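Local coordinates for protein probable aminotransferase (Pseudomonas aeruginosa, PDB 5YKR) that is a probable class-III aminotransferase, a dimeric enzyme of the pyridoxal-phosphate-dependent family whose cofactor is carried on a lysine, at residues 76-90 and 421-435. Residues are numbered along the deposited sequence; the frame is centred on the assembly and turned at random.
Sequences QYVDFALGDSGAMFG and GVLLTPFHNMALTCP
Phe80 O is gripped twice: Leu432 N donates to it at 3.1 Å, in the carbonyl plane and on a lone pair, and a water donates at 2.7 Å. That water also donates to Met430 O and accepts from Thr425 N, so it pins the loop after strand 422-423 to the start of strand 430-432. A second water donates to both Asp79 O and Leu432 O.

Further back, strands 76-79 and 422-423 pair in parallel. Leu423 N points almost straight at Val78 O (2.9 Å), while Leu423 O takes Phe80 N. On one face of this pairing Val78 and Val422 lie side by side; on the other Leu423 CD2 lies 3.7 Å from Tyr77 CD2. With CG turned anti to its own carbonyl carbon (chi1 -70°), the Phe80 ring presents an edge to Val422 CG1, and Ala431 CB touches it obliquely.

At the end of strand 76-79, Asp79 OD1 accepts from Ala81 N, forming an Asx turn, and from Leu82 N, the wider Asx motif, both donors coming from the same face of the carboxylate; OD2 is held by His91. Asp84 OD1 receives Thr425 OG1 at 2.7 Å from above the carboxylate plane, near the edge of the His428 ring, while Asp84 CG lies at the edge of the Phe427 ring. Thr328 of the second subunit packs on Asp84.

The 76-90 backbone thus joins two sheets: strand 76-79 lies between 68-71 and 422-423 in a mixed four-stranded one, and Phe80 O bonds across to 430-432, an outer strand of the antiparallel sheet with 378-382 and 385-389. The two waters link backbone groups that the direct bonds do not join, while Thr433 O is buried without a partner.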
ATOM      1  N   GLN A  76       8.998 -26.281  15.622  1.00 17.09           N
ATOM      2  CA  GLN A  76       9.298 -26.256  14.186  1.00 17.00           C
ATOM      3  C   GLN A  76       8.079 -26.655  13.414  1.00 15.83           C
ATOM      4  O   GLN A  76       7.357 -27.555  13.817  1.00 18.05           O
ATOM      5  CB  GLN A  76      10.485 -27.165  13.847  1.00 19.84           C
ATOM      6  CG  GLN A  76      11.775 -26.638  14.450  1.00 25.59           C
ATOM      7  CD  GLN A  76      13.024 -27.327  13.917  1.00 29.90           C
ATOM      8  OE1 GLN A  76      13.181 -27.605  12.714  1.00 37.10           O
ATOM      9  NE2 GLN A  76      13.918 -27.628  14.838  1.00 40.29           N
ATOM     10  N   TYR A  77       7.877 -26.030  12.252  1.00 14.36           N
ATOM     11  CA  TYR A  77       6.729 -26.247  11.411  1.00 14.38           C
ATOM     12  C   TYR A  77       7.152 -26.400   9.959  1.00 14.43           C
ATOM     13  O   TYR A  77       8.149 -25.788   9.539  1.00 15.61           O
ATOM     14  CB  TYR A  77       5.756 -25.043  11.483  1.00 14.03           C
ATOM     15  CG  TYR A  77       5.373 -24.633  12.883  1.00 14.00           C
ATOM     16  CD1 TYR A  77       6.205 -23.833  13.632  1.00 13.41           C
ATOM     17  CD2 TYR A  77       4.199 -25.092  13.479  1.00 13.36           C
ATOM     18  CE1 TYR A  77       5.907 -23.509  14.956  1.00 13.62           C
ATOM     19  CE2 TYR A  77       3.851 -24.719  14.761  1.00 14.05           C
ATOM     20  CZ  TYR A  77       4.710 -23.931  15.512  1.00 14.06           C
ATOM     21  OH  TYR A  77       4.334 -23.614  16.805  1.00 15.61           O
ATOM     22  N   VAL A  78       6.375 -27.175   9.206  1.00 13.90           N
ATOM     23  CA  VAL A  78       6.339 -27.055   7.765  1.00 14.60           C
ATOM     24  C   VAL A  78       5.192 -26.077   7.444  1.00 14.21           C
ATOM     25  O   VAL A  78       4.095 -26.118   8.020  1.00 14.00           O
ATOM     26  CB  VAL A  78       6.168 -28.359   6.959  1.00 20.62           C
ATOM     27  CG1 VAL A  78       5.106 -29.192   7.487  1.00 25.48           C
ATOM     28  CG2 VAL A  78       5.853 -28.063   5.513  1.00 26.95           C
ATOM     29  N   ASP A  79       5.508 -25.136   6.557  1.00 13.84           N
ATOM     30  CA  ASP A  79       4.641 -24.004   6.250  1.00 13.19           C
ATOM     31  C   ASP A  79       3.997 -24.166   4.900  1.00 12.06           C
ATOM     32  O   ASP A  79       4.663 -24.033   3.841  1.00 13.07           O
ATOM     33  CB  ASP A  79       5.455 -22.715   6.351  1.00 13.07           C
ATOM     34  CG  ASP A  79       4.597 -21.474   6.335  1.00 11.50           C
ATOM     35  OD1 ASP A  79       3.359 -21.586   6.163  1.00 12.30           O
ATOM     36  OD2 ASP A  79       5.167 -20.351   6.441  1.00 13.19           O
ATOM     37  N   PHE A  80       2.673 -24.439   4.915  1.00 12.16           N
ATOM     38  CA  PHE A  80       1.817 -24.395   3.738  1.00 12.35           C
ATOM     39  C   PHE A  80       0.967 -23.104   3.628  1.00 11.65           C
ATOM     40  O   PHE A  80       0.165 -22.943   2.701  1.00 12.53           O
ATOM     41  CB  PHE A  80       0.876 -25.640   3.702  1.00 12.79           C
ATOM     42  CG  PHE A  80       1.564 -26.946   3.413  1.00 13.60           C
ATOM     43  CD1 PHE A  80       1.913 -27.273   2.132  1.00 13.53           C
ATOM     44  CD2 PHE A  80       1.938 -27.799   4.426  1.00 15.52           C
ATOM     45  CE1 PHE A  80       2.546 -28.458   1.837  1.00 14.75           C
ATOM     46  CE2 PHE A  80       2.585 -29.001   4.135  1.00 16.34           C
ATOM     47  CZ  PHE A  80       2.857 -29.322   2.858  1.00 16.04           C
ATOM     48  N   ALA A  81       1.144 -22.230   4.620  1.00 11.87           N
ATOM     49  CA  ALA A  81       0.485 -20.908   4.653  1.00 10.96           C
ATOM     50  C   ALA A  81       1.257 -19.849   3.872  1.00 10.63           C
ATOM     51  O   ALA A  81       0.675 -19.038   3.135  1.00 11.37           O
ATOM     52  CB  ALA A  81       0.354 -20.466   6.102  1.00 11.17           C
ATOM     53  N   LEU A  82       2.585 -19.883   4.056  1.00 10.66           N
ATOM     54  CA  LEU A  82       3.532 -19.068   3.259  1.00 11.02           C
ATOM     55  C   LEU A  82       3.104 -17.594   3.242  1.00 10.90           C
ATOM     56  O   LEU A  82       2.952 -16.966   2.170  1.00 11.34           O
ATOM     57  CB  LEU A  82       3.707 -19.654   1.871  1.00 11.47           C
ATOM     58  CG  LEU A  82       4.338 -21.048   1.858  1.00 12.12           C
ATOM     59  CD1 LEU A  82       4.354 -21.623   0.440  1.00 13.27           C
ATOM     60  CD2 LEU A  82       5.759 -21.010   2.440  1.00 13.49           C
ATOM     61  N   GLY A  83       2.881 -17.047   4.438  1.00 10.85           N
ATOM     62  CA  GLY A  83       2.556 -15.614   4.531  1.00 10.77           C
ATOM     63  C   GLY A  83       1.214 -15.275   3.911  1.00 10.91           C
ATOM     64  O   GLY A  83       0.996 -14.188   3.415  1.00 11.60           O
ATOM     65  N   ASP A  84       0.280 -16.206   3.988  1.00 10.51           N
ATOM     66  CA  ASP A  84      -0.999 -16.105   3.260  1.00 11.61           C
ATOM     67  C   ASP A  84      -0.767 -15.797   1.800  1.00 11.54           C
ATOM     68  O   ASP A  84      -1.371 -14.880   1.237  1.00 12.70           O
ATOM     69  CB  ASP A  84      -1.951 -15.108   3.933  1.00 11.69           C
ATOM     70  CG  ASP A  84      -3.334 -15.192   3.401  1.00 14.15           C
ATOM     71  OD1 ASP A  84      -3.836 -16.369   3.246  1.00 14.69           O
ATOM     72  OD2 ASP A  84      -3.954 -14.131   3.202  1.00 15.62           O
ATOM     73  N   SER A  85       0.187 -16.546   1.217  1.00 11.30           N
ATOM     74  CA  SER A  85       0.601 -16.415  -0.180  1.00 11.96           C
ATOM     75  C   SER A  85       1.622 -15.277  -0.452  1.00 11.14           C
ATOM     76  O   SER A  85       2.204 -15.250  -1.523  1.00 12.39           O
ATOM     77  CB  SER A  85      -0.601 -16.400  -1.144  1.00 12.93           C
ATOM     78  OG  SER A  85      -1.442 -17.480  -0.814  1.00 16.52           O
ATOM     79  N   GLY A  86       1.876 -14.382   0.530  1.00 10.69           N
ATOM     80  CA  GLY A  86       2.908 -13.347   0.367  1.00 10.06           C
ATOM     81  C   GLY A  86       4.321 -13.930   0.173  1.00 10.68           C
ATOM     82  O   GLY A  86       5.209 -13.311  -0.393  1.00 12.03           O
ATOM     83  N   ALA A  87       4.516 -15.121   0.687  1.00  9.68           N
ATOM     84  CA  ALA A  87       5.757 -15.887   0.539  1.00 10.39           C
ATOM     85  C   ALA A  87       5.566 -17.160  -0.305  1.00 10.50           C
ATOM     86  O   ALA A  87       6.136 -18.209  -0.019  1.00 10.75           O
ATOM     87  CB  ALA A  87       6.358 -16.230   1.920  1.00 11.05           C
ATOM     88  N   MET A  88       4.735 -17.068  -1.329  1.00 10.52           N
ATOM     89  CA  MET A  88       4.369 -18.201  -2.164  1.00 11.84           C
ATOM     90  C   MET A  88       5.534 -19.052  -2.658  1.00 11.46           C
ATOM     91  O   MET A  88       5.381 -20.289  -2.797  1.00 13.30           O
ATOM     92  CB  MET A  88       3.579 -17.684  -3.389  1.00 14.51           C
ATOM     93  CG  MET A  88       3.336 -18.730  -4.445  1.00 17.85           C
ATOM     94  SD  MET A  88       2.248 -18.092  -5.701  1.00 18.90           S
ATOM     95  CE  MET A  88       2.308 -19.482  -6.775  1.00 23.33           C
ATOM     96  N   PHE A  89       6.659 -18.419  -2.963  1.00 11.07           N
ATOM     97  CA  PHE A  89       7.827 -19.182  -3.428  1.00 11.26           C
ATOM     98  C   PHE A  89       8.817 -19.583  -2.366  1.00 11.70           C
ATOM     99  O   PHE A  89       9.920 -20.032  -2.682  1.00 14.88           O
ATOM    100  CB  PHE A  89       8.483 -18.470  -4.623  1.00 12.42           C
ATOM    101  CG  PHE A  89       7.542 -18.308  -5.761  1.00 15.39           C
ATOM    102  CD1 PHE A  89       7.383 -19.356  -6.665  1.00 15.98           C
ATOM    103  CD2 PHE A  89       6.808 -17.142  -5.918  1.00 17.14           C
ATOM    104  CE1 PHE A  89       6.461 -19.283  -7.649  1.00 18.19           C
ATOM    105  CE2 PHE A  89       5.830 -17.076  -6.915  1.00 18.12           C
ATOM    106  CZ  PHE A  89       5.701 -18.161  -7.772  1.00 19.63           C
ATOM    107  N   GLY A  90       8.372 -19.491  -1.103  1.00 10.57           N
ATOM    108  CA  GLY A  90       9.183 -19.830   0.058  1.00 10.97           C
ATOM    109  C   GLY A  90       9.706 -18.611   0.787  1.00 10.71           C
ATOM    110  O   GLY A  90       9.751 -17.475   0.256  1.00 12.24           O
ATOM    111  N   GLY A 421       2.862 -29.342  14.096  1.00 15.33           N
ATOM    112  CA  GLY A 421       3.961 -28.894  13.243  1.00 15.39           C
ATOM    113  C   GLY A 421       3.645 -28.594  11.773  1.00 14.10           C
ATOM    114  O   GLY A 421       4.565 -28.612  10.927  1.00 15.13           O
ATOM    115  N   VAL A 422       2.389 -28.276  11.452  1.00 14.27           N
ATOM    116  CA  VAL A 422       2.017 -27.895  10.089  1.00 13.69           C
ATOM    117  C   VAL A 422       1.205 -26.581  10.160  1.00 14.41           C
ATOM    118  O   VAL A 422       0.157 -26.520  10.838  1.00 14.83           O
ATOM    119  CB  VAL A 422       1.208 -28.965   9.383  1.00 15.18           C
ATOM    120  CG1 VAL A 422       0.674 -28.438   8.064  1.00 16.77           C
ATOM    121  CG2 VAL A 422       2.043 -30.237   9.185  1.00 15.11           C
ATOM    122  N   LEU A 423       1.675 -25.548   9.475  1.00 12.62           N
ATOM    123  CA  LEU A 423       0.928 -24.303   9.370  1.00 13.50           C
ATOM    124  C   LEU A 423       0.114 -24.218   8.078  1.00 12.84           C
ATOM    125  O   LEU A 423       0.634 -24.384   6.985  1.00 13.78           O
ATOM    126  CB  LEU A 423       1.912 -23.100   9.381  1.00 14.35           C
ATOM    127  CG  LEU A 423       2.743 -22.943  10.635  1.00 15.54           C
ATOM    128  CD1 LEU A 423       3.785 -21.847  10.497  1.00 17.23           C
ATOM    129  CD2 LEU A 423       1.856 -22.686  11.824  1.00 17.42           C
ATOM    130  N   LEU A 424      -1.134 -23.870   8.246  1.00 13.39           N
ATOM    131  CA  LEU A 424      -2.067 -23.585   7.175  1.00 14.11           C
ATOM    132  C   LEU A 424      -2.595 -22.177   7.399  1.00 13.29           C
ATOM    133  O   LEU A 424      -2.851 -21.770   8.551  1.00 14.53           O
ATOM    134  CB  LEU A 424      -3.245 -24.555   7.201  1.00 16.05           C
ATOM    135  CG  LEU A 424      -2.786 -25.981   6.977  1.00 20.22           C
ATOM    136  CD1 LEU A 424      -3.897 -26.912   7.424  1.00 26.16           C
ATOM    137  CD2 LEU A 424      -2.418 -26.209   5.544  1.00 19.52           C
ATOM    138  N   THR A 425      -2.802 -21.418   6.329  1.00 13.24           N
ATOM    139  CA  THR A 425      -3.297 -20.077   6.497  1.00 13.74           C
ATOM    140  C   THR A 425      -4.650 -20.076   7.170  1.00 12.66           C
ATOM    141  O   THR A 425      -5.501 -20.908   6.835  1.00 13.66           O
ATOM    142  CB  THR A 425      -3.310 -19.301   5.196  1.00 12.59           C
ATOM    143  OG1 THR A 425      -3.719 -17.955   5.475  1.00 14.81           O
ATOM    144  CG2 THR A 425      -4.245 -19.897   4.161  1.00 14.51           C
ATOM    145  N   PRO A 426      -4.871 -19.163   8.129  1.00 13.43           N
ATOM    146  CA  PRO A 426      -6.120 -19.290   8.877  1.00 15.29           C
ATOM    147  C   PRO A 426      -7.312 -18.867   8.106  1.00 14.35           C
ATOM    148  O   PRO A 426      -8.422 -19.153   8.528  1.00 17.16           O
ATOM    149  CB  PRO A 426      -5.908 -18.404  10.091  1.00 18.61           C
ATOM    150  CG  PRO A 426      -4.853 -17.479   9.725  1.00 16.09           C
ATOM    151  CD  PRO A 426      -3.962 -18.188   8.736  1.00 14.70           C
ATOM    152  N   PHE A 427      -7.125 -18.213   6.969  1.00 12.87           N
ATOM    153  CA  PHE A 427      -8.259 -17.583   6.244  1.00 13.09           C
ATOM    154  C   PHE A 427      -8.881 -18.451   5.199  1.00 14.01           C
ATOM    155  O   PHE A 427      -9.827 -18.051   4.550  1.00 17.82           O
ATOM    156  CB  PHE A 427      -7.819 -16.260   5.593  1.00 13.53           C
ATOM    157  CG  PHE A 427      -6.966 -15.419   6.482  1.00 13.71           C
ATOM    158  CD1 PHE A 427      -7.424 -14.975   7.687  1.00 15.09           C
ATOM    159  CD2 PHE A 427      -5.670 -15.092   6.116  1.00 15.99           C
ATOM    160  CE1 PHE A 427      -6.589 -14.225   8.541  1.00 16.66           C
ATOM    161  CE2 PHE A 427      -4.871 -14.351   6.917  1.00 18.21           C
ATOM    162  CZ  PHE A 427      -5.297 -13.942   8.155  1.00 16.43           C
ATOM    163  N   HIS A 428      -8.310 -19.647   4.993  1.00 12.94           N
ATOM    164  CA  HIS A 428      -8.752 -20.526   3.899  1.00 14.13           C
ATOM    165  C   HIS A 428      -8.656 -21.966   4.411  1.00 15.01           C
ATOM    166  O   HIS A 428      -8.019 -22.208   5.412  1.00 19.41           O
ATOM    167  CB  HIS A 428      -7.853 -20.338   2.631  1.00 13.94           C
ATOM    168  CG  HIS A 428      -7.807 -18.932   2.094  1.00 14.18           C
ATOM    169  ND1 HIS A 428      -6.803 -18.006   2.327  1.00 16.80           N
ATOM    170  CD2 HIS A 428      -8.743 -18.287   1.374  1.00 14.15           C
ATOM    171  CE1 HIS A 428      -7.142 -16.856   1.741  1.00 13.45           C
ATOM    172  NE2 HIS A 428      -8.293 -17.016   1.125  1.00 17.74           N
ATOM    173  N   ASN A 429      -9.139 -22.931   3.646  1.00 14.69           N
ATOM    174  CA  ASN A 429      -8.855 -24.350   3.879  1.00 14.88           C
ATOM    175  C   ASN A 429      -7.890 -24.826   2.803  1.00 13.22           C
ATOM    176  O   ASN A 429      -8.107 -25.861   2.128  1.00 14.69           O
ATOM    177  CB  ASN A 429     -10.152 -25.166   3.861  1.00 17.38           C
ATOM    178  CG  ASN A 429     -11.077 -24.754   4.974  1.00 17.25           C
ATOM    179  OD1 ASN A 429     -10.727 -24.940   6.161  1.00 20.31           O
ATOM    180  ND2 ASN A 429     -12.260 -24.159   4.619  1.00 21.95           N
ATOM    181  N   MET A 430      -6.820 -24.038   2.608  1.00 13.96           N
ATOM    182  CA  MET A 430      -5.910 -24.238   1.482  1.00 12.45           C
ATOM    183  C   MET A 430      -4.515 -24.622   1.993  1.00 11.96           C
ATOM    184  O   MET A 430      -4.152 -24.366   3.114  1.00 14.34           O
ATOM    185  CB  MET A 430      -5.802 -22.979   0.554  1.00 13.19           C
ATOM    186  CG  MET A 430      -4.912 -21.842   1.055  1.00 13.63           C
ATOM    187  SD  MET A 430      -3.237 -21.982   0.409  1.00 13.64           S
ATOM    188  CE  MET A 430      -2.492 -20.503   1.093  1.00 14.23           C
ATOM    189  N   ALA A 431      -3.748 -25.242   1.092  1.00 12.19           N
ATOM    190  CA  ALA A 431      -2.314 -25.473   1.268  1.00 11.91           C
ATOM    191  C   ALA A 431      -1.652 -25.081  -0.045  1.00 12.45           C
ATOM    192  O   ALA A 431      -2.176 -25.342  -1.146  1.00 12.30           O
ATOM    193  CB  ALA A 431      -2.034 -26.951   1.539  1.00 13.38           C
ATOM    194  N   LEU A 432      -0.508 -24.417   0.095  1.00 12.22           N
ATOM    195  CA  LEU A 432       0.253 -23.930  -1.022  1.00 12.88           C
ATOM    196  C   LEU A 432       1.651 -24.563  -0.969  1.00 11.93           C
ATOM    197  O   LEU A 432       2.305 -24.534   0.087  1.00 12.85           O
ATOM    198  CB  LEU A 432       0.337 -22.377  -0.864  1.00 13.63           C
ATOM    199  CG  LEU A 432       0.969 -21.591  -2.009  1.00 14.35           C
ATOM    200  CD1 LEU A 432       0.309 -21.787  -3.387  1.00 15.46           C
ATOM    201  CD2 LEU A 432       0.941 -20.151  -1.598  1.00 14.57           C
ATOM    202  N   THR A 433       2.104 -25.077  -2.099  1.00 11.75           N
ATOM    203  CA  THR A 433       3.456 -25.631  -2.201  1.00 11.80           C
ATOM    204  C   THR A 433       4.410 -24.606  -2.809  1.00 12.74           C
ATOM    205  O   THR A 433       3.990 -23.708  -3.531  1.00 14.09           O
ATOM    206  CB  THR A 433       3.471 -26.909  -3.059  1.00 14.48           C
ATOM    207  OG1 THR A 433       3.035 -26.589  -4.371  1.00 15.19           O
ATOM    208  CG2 THR A 433       2.564 -27.952  -2.475  1.00 14.26           C
ATOM    209  N   CYS A 434       5.686 -24.728  -2.443  1.00 12.60           N
ATOM    210  CA  CYS A 434       6.744 -23.885  -2.965  1.00 13.49           C
ATOM    211  C   CYS A 434       7.920 -24.756  -3.390  1.00 14.14           C
ATOM    212  O   CYS A 434       7.908 -25.966  -3.151  1.00 14.26           O
ATOM    213  CB  CYS A 434       7.170 -22.832  -1.923  1.00 12.78           C
ATOM    214  SG  CYS A 434       8.002 -23.449  -0.495  1.00 12.87           S
ATOM    215  N   PRO A 435       8.946 -24.162  -4.002  1.00 14.56           N
ATOM    216  CA  PRO A 435      10.077 -25.009  -4.449  1.00 15.45           C
ATOM    217  C   PRO A 435      10.781 -25.770  -3.338  1.00 15.66           C
ATOM    218  O   PRO A 435      11.343 -26.833  -3.613  1.00 18.53           O
ATOM    219  CB  PRO A 435      11.014 -23.996  -5.110  1.00 16.26           C
ATOM    220  CG  PRO A 435      10.112 -22.956  -5.611  1.00 17.46           C
ATOM    221  CD  PRO A 435       9.059 -22.804  -4.540  1.00 15.27           C
TER
HETATM  222  O   HOH W   1       4.816 -25.227   1.328  1.00 14.39           O
HETATM  223  O   HOH W   2      -2.240 -22.663   3.877  1.00 15.30           O